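Local coordinates for protein methylmalonyl-CoA carboxyltransferase 12S subunit (PDB 1ON3) that transfers the carboxyl group of methylmalonyl-CoA to the biotin of the 1.3S subunit, forming propanoyl-CoA, as the hexameric core of transcarboxylase, at residues 252-257 against 304-309; 236-241 against 245-250. All blocks are in the same frame, centred on the assembly; numbering follows the deposited sequence.

Contact 1 (252-257 against 304-309)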
ATOM      1  N   LEU E 252     -25.544  10.351  18.673  1.00 11.94           N
ATOM      2  CA  LEU E 252     -24.530   9.302  18.638  1.00 14.36           C
ATOM      3  C   LEU E 252     -25.066   7.979  18.091  1.00  9.86           C
ATOM      4  O   LEU E 252     -24.338   7.255  17.404  1.00 12.73           O
ATOM      5  CB  LEU E 252     -23.941   9.073  20.032  1.00 12.48           C
ATOM      6  CG  LEU E 252     -22.789   8.067  20.150  1.00 13.95           C
ATOM      7  CD1 LEU E 252     -21.579   8.520  19.345  1.00 12.61           C
ATOM      8  CD2 LEU E 252     -22.415   7.930  21.624  1.00 16.33           C
ATOM      9  N   SER E 253     -26.333   7.672  18.370  1.00  8.59           N
ATOM     10  CA  SER E 253     -26.930   6.412  17.918  1.00 11.13           C
ATOM     11  C   SER E 253     -26.926   6.217  16.403  1.00 15.72           C
ATOM     12  O   SER E 253     -27.006   5.083  15.937  1.00 15.50           O
ATOM     13  CB  SER E 253     -28.368   6.265  18.452  1.00 12.45           C
ATOM     14  OG  SER E 253     -29.298   7.096  17.769  1.00 13.90           O
ATOM     15  N   PHE E 254     -26.832   7.307  15.634  1.00 12.32           N
ATOM     16  CA  PHE E 254     -26.803   7.209  14.171  1.00 15.01           C
ATOM     17  C   PHE E 254     -25.383   7.053  13.640  1.00 16.05           C
ATOM     18  O   PHE E 254     -25.177   6.766  12.453  1.00 13.43           O
ATOM     19  CB  PHE E 254     -27.388   8.473  13.507  1.00 15.47           C
ATOM     20  CG  PHE E 254     -28.874   8.638  13.686  1.00 12.55           C
ATOM     21  CD1 PHE E 254     -29.380   9.458  14.696  1.00 11.30           C
ATOM     22  CD2 PHE E 254     -29.762   7.967  12.850  1.00 12.06           C
ATOM     23  CE1 PHE E 254     -30.756   9.603  14.877  1.00 16.27           C
ATOM     24  CE2 PHE E 254     -31.132   8.102  13.010  1.00 10.51           C
ATOM     25  CZ  PHE E 254     -31.638   8.929  14.038  1.00 12.88           C
ATOM     26  N   LEU E 255     -24.401   7.228  14.518  1.00 14.03           N
ATOM     27  CA  LEU E 255     -23.008   7.199  14.094  1.00 12.45           C
ATOM     28  C   LEU E 255     -22.171   5.975  14.413  1.00  9.70           C
ATOM     29  O   LEU E 255     -22.367   5.305  15.424  1.00 12.56           O
ATOM     30  CB  LEU E 255     -22.268   8.425  14.669  1.00  8.97           C
ATOM     31  CG  LEU E 255     -23.036   9.756  14.645  1.00 12.00           C
ATOM     32  CD1 LEU E 255     -22.222  10.864  15.348  1.00 10.55           C
ATOM     33  CD2 LEU E 255     -23.325  10.137  13.199  1.00  8.89           C
ATOM     34  N   PRO E 256     -21.209   5.680  13.541  1.00  9.95           N
ATOM     35  CA  PRO E 256     -20.314   4.540  13.749  1.00 12.23           C
ATOM     36  C   PRO E 256     -19.293   4.977  14.812  1.00 12.36           C
ATOM     37  O   PRO E 256     -19.234   6.160  15.173  1.00 12.57           O
ATOM     38  CB  PRO E 256     -19.663   4.376  12.388  1.00 12.75           C
ATOM     39  CG  PRO E 256     -19.574   5.820  11.901  1.00 10.19           C
ATOM     40  CD  PRO E 256     -20.931   6.349  12.255  1.00 11.74           C
ATOM     41  N   GLN E 257     -18.514   4.029  15.326  1.00 10.26           N
ATOM     42  CA  GLN E 257     -17.486   4.340  16.308  1.00 11.31           C
ATOM     43  C   GLN E 257     -16.366   5.162  15.682  1.00 12.40           C
ATOM     44  O   GLN E 257     -15.809   6.064  16.320  1.00 10.07           O
ATOM     45  CB  GLN E 257     -16.881   3.055  16.856  1.00 13.80           C
ATOM     46  CG  GLN E 257     -17.777   2.303  17.806  1.00 14.94           C
ATOM     47  CD  GLN E 257     -18.024   3.088  19.078  1.00 13.13           C
ATOM     48  OE1 GLN E 257     -18.992   3.841  19.179  1.00 12.15           O
ATOM     49  NE2 GLN E 257     -17.130   2.930  20.052  1.00 15.74           N
ATOM     50  N   ASP E 304     -39.331   8.245  12.349  1.00 16.26           N
ATOM     51  CA  ASP E 304     -38.338   8.865  13.218  1.00 18.08           C
ATOM     52  C   ASP E 304     -37.172   9.523  12.486  1.00 16.50           C
ATOM     53  O   ASP E 304     -36.591   8.953  11.567  1.00 15.21           O
ATOM     54  CB  ASP E 304     -37.798   7.812  14.200  1.00 17.52           C
ATOM     55  CG  ASP E 304     -36.802   8.381  15.184  1.00 16.19           C
ATOM     56  OD1 ASP E 304     -35.614   8.012  15.114  1.00 19.91           O
ATOM     57  OD2 ASP E 304     -37.201   9.206  16.028  1.00 18.98           O
ATOM     58  N   TYR E 305     -36.841  10.740  12.892  1.00 16.97           N
ATOM     59  CA  TYR E 305     -35.707  11.436  12.305  1.00 15.97           C
ATOM     60  C   TYR E 305     -35.199  12.481  13.287  1.00 14.32           C
ATOM     61  O   TYR E 305     -35.947  12.982  14.128  1.00 14.09           O
ATOM     62  CB  TYR E 305     -36.063  12.078  10.940  1.00 16.59           C
ATOM     63  CG  TYR E 305     -37.172  13.117  10.951  1.00 15.76           C
ATOM     64  CD1 TYR E 305     -38.506  12.752  10.761  1.00 17.64           C
ATOM     65  CD2 TYR E 305     -36.882  14.473  11.161  1.00 19.42           C
ATOM     66  CE1 TYR E 305     -39.528  13.716  10.781  1.00 20.72           C
ATOM     67  CE2 TYR E 305     -37.893  15.437  11.186  1.00 17.71           C
ATOM     68  CZ  TYR E 305     -39.211  15.053  10.996  1.00 20.31           C
ATOM     69  OH  TYR E 305     -40.206  16.010  11.030  1.00 22.26           O
ATOM     70  N   LEU E 306     -33.909  12.765  13.210  1.00 11.44           N
ATOM     71  CA  LEU E 306     -33.299  13.767  14.072  1.00 11.75           C
ATOM     72  C   LEU E 306     -32.833  14.867  13.132  1.00 11.01           C
ATOM     73  O   LEU E 306     -31.871  14.678  12.391  1.00 12.90           O
ATOM     74  CB  LEU E 306     -32.101  13.172  14.821  1.00 10.42           C
ATOM     75  CG  LEU E 306     -31.286  14.206  15.607  1.00 15.41           C
ATOM     76  CD1 LEU E 306     -32.133  14.769  16.740  1.00 14.79           C
ATOM     77  CD2 LEU E 306     -30.015  13.565  16.141  1.00 12.18           C
ATOM     78  N   GLU E 307     -33.522  16.004  13.141  1.00 11.09           N
ATOM     79  CA  GLU E 307     -33.159  17.088  12.241  1.00 10.54           C
ATOM     80  C   GLU E 307     -31.916  17.839  12.724  1.00 12.94           C
ATOM     81  O   GLU E 307     -31.815  18.176  13.901  1.00 12.94           O
ATOM     82  CB  GLU E 307     -34.340  18.059  12.090  1.00 12.43           C
ATOM     83  CG  GLU E 307     -34.346  18.782  10.758  1.00 16.30           C
ATOM     84  CD  GLU E 307     -35.539  19.707  10.561  1.00 18.77           C
ATOM     85  OE1 GLU E 307     -36.606  19.491  11.188  1.00 15.44           O
ATOM     86  OE2 GLU E 307     -35.408  20.654   9.752  1.00 14.77           O
ATOM     87  N   VAL E 308     -30.980  18.075  11.804  1.00  9.66           N
ATOM     88  CA  VAL E 308     -29.748  18.799  12.083  1.00 11.67           C
ATOM     89  C   VAL E 308     -29.944  20.246  11.597  1.00 12.08           C
ATOM     90  O   VAL E 308     -30.480  20.468  10.507  1.00 10.83           O
ATOM     91  CB  VAL E 308     -28.554  18.141  11.347  1.00 12.93           C
ATOM     92  CG1 VAL E 308     -27.254  18.936  11.596  1.00  8.77           C
ATOM     93  CG2 VAL E 308     -28.396  16.693  11.839  1.00 12.52           C
ATOM     94  N   LYS E 309     -29.515  21.216  12.409  1.00 10.32           N
ATOM     95  CA  LYS E 309     -29.673  22.642  12.085  1.00 11.08           C
ATOM     96  C   LYS E 309     -31.133  22.938  11.709  1.00 13.04           C
ATOM     97  O   LYS E 309     -31.411  23.650  10.740  1.00 12.32           O
ATOM     98  CB  LYS E 309     -28.726  23.053  10.946  1.00  9.66           C
ATOM     99  CG  LYS E 309     -27.318  23.348  11.472  1.00 12.16           C
ATOM    100  CD  LYS E 309     -26.292  23.742  10.419  1.00 10.98           C
ATOM    101  CE  LYS E 309     -24.980  24.125  11.140  1.00 15.74           C
ATOM    102  NZ  LYS E 309     -23.846  24.458  10.238  1.00 12.49           N
TER
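The apolar part of this contact is carried by Phe254 and Leu306. The ring corner CE1 of Phe254 meets CB of Leu306 at 3.8 Å, the nearest atom of the leucine, so the aromatic group rests against the root of that side chain, close to the strand backbone. Phe254 holds its CG anti to the carbonyl carbon (chi1 -70°), and this directs the ring toward strand 305-308. The backbones stay well apart, with 9.2 Å between CA of Phe254 and CA of Leu306, and only 118 Å² is buried between the two segments.

The polar part is looser. OD1 of Asp304 lies near the ring plane, at the edge of Phe254, 4.2 Å from CZ. No hydrogen bond crosses between the segments; the same OD1 instead makes a salt bridge to Lys250, one turn back on the helix that leads to Phe254. Backbone bonds hold both sides in place. Leu255 N donates to Leu252 O at 2.9 Å, while Leu306 pairs with Phe320 of strand 316-323.

Strand 305-308 is an edge of the second mixed sheet, whereas helix 241-253 follows the last strand of the first. The contact therefore joins the two crotonase-like halves of the duplicated carboxyltransferase fold.

Contact 2 (236-241 against 245-250)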
ATOM      1  N   PHE E 236     -27.776  21.837  17.151  1.00 10.84           N
ATOM      2  CA  PHE E 236     -28.932  21.525  17.969  1.00 10.03           C
ATOM      3  C   PHE E 236     -29.077  22.513  19.105  1.00 13.36           C
ATOM      4  O   PHE E 236     -28.076  22.910  19.718  1.00 13.24           O
ATOM      5  CB  PHE E 236     -28.817  20.113  18.590  1.00 10.15           C
ATOM      6  CG  PHE E 236     -28.623  19.016  17.578  1.00 11.59           C
ATOM      7  CD1 PHE E 236     -27.353  18.629  17.191  1.00 12.49           C
ATOM      8  CD2 PHE E 236     -29.721  18.411  16.973  1.00 14.70           C
ATOM      9  CE1 PHE E 236     -27.166  17.650  16.202  1.00 12.82           C
ATOM     10  CE2 PHE E 236     -29.549  17.441  15.991  1.00 12.24           C
ATOM     11  CZ  PHE E 236     -28.271  17.062  15.606  1.00 15.25           C
ATOM     12  N   VAL E 237     -30.315  22.918  19.372  1.00 12.06           N
ATOM     13  CA  VAL E 237     -30.585  23.793  20.501  1.00 12.92           C
ATOM     14  C   VAL E 237     -31.250  22.895  21.519  1.00 13.94           C
ATOM     15  O   VAL E 237     -32.167  22.154  21.179  1.00 14.70           O
ATOM     16  CB  VAL E 237     -31.541  24.957  20.163  1.00 14.04           C
ATOM     17  CG1 VAL E 237     -31.950  25.683  21.439  1.00 14.76           C
ATOM     18  CG2 VAL E 237     -30.853  25.935  19.245  1.00 13.99           C
ATOM     19  N   ALA E 238     -30.766  22.948  22.760  1.00 12.09           N
ATOM     20  CA  ALA E 238     -31.303  22.141  23.842  1.00 12.71           C
ATOM     21  C   ALA E 238     -31.806  23.057  24.960  1.00 14.90           C
ATOM     22  O   ALA E 238     -31.170  24.057  25.285  1.00 15.57           O
ATOM     23  CB  ALA E 238     -30.219  21.219  24.378  1.00 12.18           C
ATOM     24  N   GLU E 239     -32.945  22.714  25.549  1.00 14.99           N
ATOM     25  CA  GLU E 239     -33.500  23.532  26.628  1.00 17.35           C
ATOM     26  C   GLU E 239     -32.564  23.624  27.825  1.00 20.17           C
ATOM     27  O   GLU E 239     -32.337  24.710  28.366  1.00 17.45           O
ATOM     28  CB  GLU E 239     -34.843  22.973  27.092  1.00 24.18           C
ATOM     29  CG  GLU E 239     -36.038  23.533  26.352  1.00 35.74           C
ATOM     30  CD  GLU E 239     -36.190  25.026  26.545  1.00 35.45           C
ATOM     31  OE1 GLU E 239     -36.239  25.480  27.708  1.00 42.80           O
ATOM     32  OE2 GLU E 239     -36.263  25.745  25.529  1.00 45.70           O
ATOM     33  N   ASP E 240     -32.035  22.482  28.251  1.00 16.38           N
ATOM     34  CA  ASP E 240     -31.132  22.457  29.391  1.00 17.72           C
ATOM     35  C   ASP E 240     -30.182  21.279  29.255  1.00 18.39           C
ATOM     36  O   ASP E 240     -30.144  20.631  28.215  1.00 14.44           O
ATOM     37  CB  ASP E 240     -31.917  22.341  30.700  1.00 18.10           C
ATOM     38  CG  ASP E 240     -32.947  21.223  30.671  1.00 20.96           C
ATOM     39  OD1 ASP E 240     -32.752  20.221  29.950  1.00 17.53           O
ATOM     40  OD2 ASP E 240     -33.954  21.342  31.382  1.00 22.91           O
ATOM     41  N   ASP E 241     -29.438  20.988  30.314  1.00 16.20           N
ATOM     42  CA  ASP E 241     -28.486  19.893  30.263  1.00 16.37           C
ATOM     43  C   ASP E 241     -29.094  18.512  30.082  1.00 14.20           C
ATOM     44  O   ASP E 241     -28.499  17.680  29.407  1.00 13.14           O
ATOM     45  CB  ASP E 241     -27.596  19.911  31.504  1.00 16.21           C
ATOM     46  CG  ASP E 241     -26.650  21.087  31.511  1.00 17.10           C
ATOM     47  OD1 ASP E 241     -25.989  21.327  32.547  1.00 16.33           O
ATOM     48  OD2 ASP E 241     -26.572  21.772  30.470  1.00 16.98           O
ATOM     49  N   GLU E 245     -28.090  16.118  26.889  1.00 10.87           N
ATOM     50  CA  GLU E 245     -27.609  14.757  27.076  1.00 13.02           C
ATOM     51  C   GLU E 245     -28.458  13.785  26.258  1.00 15.70           C
ATOM     52  O   GLU E 245     -27.926  12.852  25.652  1.00 15.41           O
ATOM     53  CB  GLU E 245     -27.610  14.414  28.570  1.00 12.16           C
ATOM     54  CG  GLU E 245     -26.467  15.138  29.308  1.00 13.80           C
ATOM     55  CD  GLU E 245     -26.794  15.576  30.734  1.00 14.86           C
ATOM     56  OE1 GLU E 245     -25.985  16.354  31.296  1.00 14.08           O
ATOM     57  OE2 GLU E 245     -27.826  15.148  31.294  1.00 11.81           O
ATOM     58  N   LEU E 246     -29.770  14.012  26.212  1.00 15.90           N
ATOM     59  CA  LEU E 246     -30.639  13.141  25.417  1.00 14.53           C
ATOM     60  C   LEU E 246     -30.321  13.338  23.937  1.00 15.73           C
ATOM     61  O   LEU E 246     -30.269  12.379  23.171  1.00 13.09           O
ATOM     62  CB  LEU E 246     -32.122  13.450  25.672  1.00 14.26           C
ATOM     63  CG  LEU E 246     -32.721  12.950  26.998  1.00 21.12           C
ATOM     64  CD1 LEU E 246     -34.183  13.394  27.132  1.00 22.64           C
ATOM     65  CD2 LEU E 246     -32.635  11.416  27.034  1.00 22.19           C
ATOM     66  N   ILE E 247     -30.110  14.585  23.525  1.00 11.65           N
ATOM     67  CA  ILE E 247     -29.794  14.840  22.118  1.00 14.23           C
ATOM     68  C   ILE E 247     -28.457  14.196  21.752  1.00 13.25           C
ATOM     69  O   ILE E 247     -28.325  13.571  20.696  1.00 13.84           O
ATOM     70  CB  ILE E 247     -29.744  16.368  21.813  1.00 15.43           C
ATOM     71  CG1 ILE E 247     -31.158  16.964  21.918  1.00 15.37           C
ATOM     72  CG2 ILE E 247     -29.179  16.606  20.415  1.00 11.92           C
ATOM     73  CD1 ILE E 247     -31.184  18.496  21.944  1.00 14.21           C
ATOM     74  N   ALA E 248     -27.466  14.333  22.629  1.00 13.39           N
ATOM     75  CA  ALA E 248     -26.154  13.743  22.364  1.00 12.83           C
ATOM     76  C   ALA E 248     -26.245  12.234  22.142  1.00 10.63           C
ATOM     77  O   ALA E 248     -25.574  11.696  21.270  1.00 10.29           O
ATOM     78  CB  ALA E 248     -25.182  14.034  23.524  1.00 11.28           C
ATOM     79  N   LYS E 249     -27.055  11.555  22.948  1.00 11.41           N
ATOM     80  CA  LYS E 249     -27.217  10.101  22.827  1.00 12.48           C
ATOM     81  C   LYS E 249     -27.955   9.746  21.542  1.00 11.72           C
ATOM     82  O   LYS E 249     -27.573   8.807  20.848  1.00 14.68           O
ATOM     83  CB  LYS E 249     -27.989   9.532  24.030  1.00  9.39           C
ATOM     84  CG  LYS E 249     -27.292   9.729  25.369  1.00 16.85           C
ATOM     85  CD  LYS E 249     -28.091   9.092  26.515  1.00 19.56           C
ATOM     86  CE  LYS E 249     -27.433   9.371  27.855  1.00 27.17           C
ATOM     87  NZ  LYS E 249     -28.188   8.810  29.020  1.00 27.17           N
ATOM     88  N   LYS E 250     -29.010  10.491  21.231  1.00 13.69           N
ATOM     89  CA  LYS E 250     -29.784  10.249  20.007  1.00 13.31           C
ATOM     90  C   LYS E 250     -28.870  10.434  18.784  1.00 13.61           C
ATOM     91  O   LYS E 250     -28.823   9.593  17.882  1.00  9.48           O
ATOM     92  CB  LYS E 250     -30.965  11.225  19.934  1.00 11.65           C
ATOM     93  CG  LYS E 250     -31.829  11.083  18.675  1.00 13.10           C
ATOM     94  CD  LYS E 250     -32.629   9.804  18.703  1.00 17.69           C
ATOM     95  CE  LYS E 250     -33.537   9.699  17.504  1.00 17.36           C
ATOM     96  NZ  LYS E 250     -34.270   8.422  17.530  1.00 11.78           N
TER
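Strand 236-238 and helix 245-250 run roughly antiparallel, at 147° with their axes 9.3 Å apart, and the chain reverses between them through Glu239 and Asp240. In the helical turn that follows, Glu245 N donates to Asp241 O at 3.0 Å. Ile247 fills the angle between strand and helix with two diverging branches. Its CG1 is anti to the carbonyl carbon (chi1 -69°), which sends CD1 to CB of Ala238 at 3.8 Å and leaves CG2 to meet Phe236. That methyl sits over one face of the ring in a CH-pi contact, 4.2 Å from the centroid and 27° off the normal, nearer the CG end than the far edge. Ile193 of the neighbouring strand 191-195 touches both Phe236 and Ile247.

At the helix start the chemistry turns polar. Asp240 occupies the N-cap position, and its OD1 accepts from Ala243 N. The bent chain of Glu245 folds back so that its carboxylate lies over the carbonyl of Asp241, with OE2 of Glu245 3.2 Å from O of Asp241, two acceptors that do not bond. Asp241 OD1 is taken by Gln44 N and by a salt bridge to Arg49, whose positive charge probably eases the proximity of the two acids. Glu245 also packs on Arg49 and Asn52 of helix 46-53, and its OE1 has a weak hydrogen bond from Gln44 NE2. With an alanine here, Gln44 NE2 would probably lose this already weak bond, and a gap would be likely to open beside Arg49 and Asn52. Taken together, this is a beta-alpha unit at the edge of the first sheet of the crotonase-like fold, its helix N-capped and packed back on the strand that precedes it.

Both contacts use helix 241-253, contact 2 its beginning and middle and contact 1 its far end, and their centres lie 12 Å apart. Contact 2 is buried and local, folding one element back on the next within the first half; contact 1 is smaller, only partly buried, and spans the two halves. Their chemistry differs accordingly: a methyl over a ring face and a capped, acid-rich helix start in one, a ring corner against a leucine beside an acid in the other. Lys250 of 245-250 pairs with Asp304 of 304-309, and Phe236 ties them further, since its CE2 lies 3.7 Å from Leu306 CG and its ring reaches Val308, extending the apolar layer to strand 305-308.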